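Local coordinates for protein phosphoribosylaminoimidazole carboxylase, ATPase subunit (PDB 3AW8) that probably catalyses the ATP-dependent carboxylation of 5-aminoimidazole ribonucleotide with bicarbonate to N5-carboxyaminoimidazole ribonucleotide in purine biosynthesis, at residues R209-P214 and S300-L305. Residues are numbered along the deposited sequence; the frame is centred on the assembly and turned at random.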
loop_
_atom_site.group_PDB
_atom_site.type_symbol
_atom_site.label_atom_id
_atom_site.label_comp_id
_atom_site.label_asym_id
_atom_site.label_seq_id
_atom_site.Cartn_x
_atom_site.Cartn_y
_atom_site.Cartn_z
ATOM N N ARG A 209 2.671 11.629 -19.522
ATOM C CA ARG A 209 1.733 10.594 -19.940
ATOM C C ARG A 209 2.197 9.200 -19.582
ATOM O O ARG A 209 1.387 8.361 -19.211
ATOM C CB ARG A 209 1.509 10.660 -21.447
ATOM C CG ARG A 209 1.009 11.993 -21.931
ATOM C CD ARG A 209 -0.405 12.282 -21.460
ATOM N NE ARG A 209 -0.824 13.610 -21.900
ATOM C CZ ARG A 209 -2.084 14.026 -21.936
ATOM N NH1 ARG A 209 -3.069 13.218 -21.559
ATOM N NH2 ARG A 209 -2.363 15.250 -22.359
ATOM N N LEU A 210 3.498 8.957 -19.674
ATOM C CA LEU A 210 4.014 7.632 -19.392
ATOM C C LEU A 210 5.414 7.644 -18.806
ATOM O O LEU A 210 6.255 8.453 -19.204
ATOM C CB LEU A 210 4.033 6.812 -20.686
ATOM C CG LEU A 210 4.523 5.367 -20.581
ATOM C CD1 LEU A 210 3.338 4.466 -20.252
ATOM C CD2 LEU A 210 5.168 4.937 -21.893
ATOM N N SER A 211 5.667 6.731 -17.873
ATOM C CA SER A 211 6.980 6.612 -17.246
ATOM C C SER A 211 7.474 5.166 -17.318
ATOM O O SER A 211 6.765 4.235 -16.918
ATOM C CB SER A 211 6.933 7.072 -15.780
ATOM O OG SER A 211 6.977 8.486 -15.671
ATOM N N LEU A 212 8.684 4.978 -17.836
ATOM C CA LEU A 212 9.253 3.646 -17.952
ATOM C C LEU A 212 10.421 3.499 -16.988
ATOM O O LEU A 212 11.395 4.252 -17.057
ATOM C CB LEU A 212 9.700 3.390 -19.395
ATOM C CG LEU A 212 8.521 3.412 -20.375
ATOM C CD1 LEU A 212 9.003 3.457 -21.823
ATOM C CD2 LEU A 212 7.659 2.193 -20.122
ATOM N N ALA A 213 10.312 2.531 -16.084
ATOM C CA ALA A 213 11.352 2.290 -15.094
ATOM C C ALA A 213 11.719 0.813 -14.993
ATOM O O ALA A 213 10.845 -0.053 -14.974
ATOM C CB ALA A 213 10.897 2.805 -13.727
ATOM N N PRO A 214 13.027 0.507 -14.948
ATOM C CA PRO A 214 14.113 1.491 -14.997
ATOM C C PRO A 214 14.167 2.092 -16.397
ATOM O O PRO A 214 13.568 1.546 -17.322
ATOM C CB PRO A 214 15.348 0.651 -14.692
ATOM C CG PRO A 214 14.807 -0.445 -13.833
ATOM C CD PRO A 214 13.543 -0.811 -14.553
ATOM N N SER A 300 8.506 -1.567 -14.658
ATOM C CA SER A 300 7.241 -0.880 -14.513
ATOM C C SER A 300 6.971 0.135 -15.599
ATOM O O SER A 300 7.889 0.693 -16.196
ATOM C CB SER A 300 7.189 -0.176 -13.162
ATOM O OG SER A 300 7.353 -1.103 -12.115
ATOM N N ALA A 301 5.689 0.357 -15.839
ATOM C CA ALA A 301 5.226 1.328 -16.805
ATOM C C ALA A 301 4.155 2.086 -16.030
ATOM O O ALA A 301 3.189 1.494 -15.534
ATOM C CB ALA A 301 4.621 0.637 -18.018
ATOM N N MET A 302 4.345 3.392 -15.916
ATOM C CA MET A 302 3.425 4.247 -15.184
ATOM C C MET A 302 2.608 5.039 -16.199
ATOM O O MET A 302 3.165 5.854 -16.935
ATOM C CB MET A 302 4.254 5.191 -14.292
ATOM C CG MET A 302 3.524 5.895 -13.147
ATOM S SD MET A 302 2.372 7.181 -13.648
ATOM C CE MET A 302 3.472 8.282 -14.587
ATOM N N VAL A 303 1.303 4.800 -16.276
ATOM C CA VAL A 303 0.510 5.578 -17.223
ATOM C C VAL A 303 -0.484 6.463 -16.472
ATOM O O VAL A 303 -1.318 5.979 -15.710
ATOM C CB VAL A 303 -0.236 4.675 -18.302
ATOM C CG1 VAL A 303 0.603 3.466 -18.650
ATOM C CG2 VAL A 303 -1.607 4.245 -17.820
ATOM N N ASN A 304 -0.370 7.771 -16.667
ATOM C CA ASN A 304 -1.266 8.711 -16.014
ATOM C C ASN A 304 -2.673 8.642 -16.569
ATOM O O ASN A 304 -2.877 8.324 -17.741
ATOM C CB ASN A 304 -0.769 10.150 -16.170
ATOM C CG ASN A 304 0.221 10.550 -15.097
ATOM O OD1 ASN A 304 0.316 9.909 -14.050
ATOM N ND2 ASN A 304 0.955 11.627 -15.346
ATOM N N LEU A 305 -3.636 8.944 -15.706
ATOM C CA LEU A 305 -5.048 8.984 -16.062
ATOM C C LEU A 305 -5.401 10.471 -16.049
ATOM O O LEU A 305 -5.575 11.070 -14.986
ATOM C CB LEU A 305 -5.878 8.216 -15.027
ATOM C CG LEU A 305 -6.311 6.766 -15.311
ATOM C CD1 LEU A 305 -5.542 6.152 -16.472
ATOM C CD2 LEU A 305 -6.133 5.949 -14.051
HETATM O O HOH W 1 -1.232 8.713 -19.853
#
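Two neighbouring antiparallel strands, 209-213 and 300-305, meet in the middle of the large sheet that carries the ATP-grasp fold over into the C-terminal domain of this PurK enzyme. Ser211 and Met302 form a hydrogen-bonded pair, with Ser211 N to Met302 O and Met302 N to Ser211 O both at 2.8 Å. Ala213 and Ser300 make the next such pair, Ser300 N reaching Ala213 O at 2.8 Å in a nearly straight bond (179° at the hydrogen). Asn304 N comes to Arg209 O at 3.1 Å from above the carbonyl plane, and a water donates to that same oxygen and to Asn304 O, bridging the strands. On its other edge strand 209-213 makes a classic beta bulge, with Arg209 and Leu210 opposite Arg202 of strand 193-204.

On one face Leu210 CG stands anti to its backbone N (chi1 -179°), which leans CD1 across to CG1 of Val303 on the neighbouring strand; Leu212 CD2 meets Ala301 CB at 4.0 Å. The other face carries Ser211 and Met302, CB against CB at 3.6 Å, with the bent methionine chain returning its CE to the Ser211 side chain, whose OG bonds to Asn201. Main-chain bonds thus set the register, while Leu210 and Ala301 pack under helix 346-357 and Arg209, through NE to Trp204 O and an NH1 salt bridge to Glu362 OE1, ties the bulged end to the C-terminal tail.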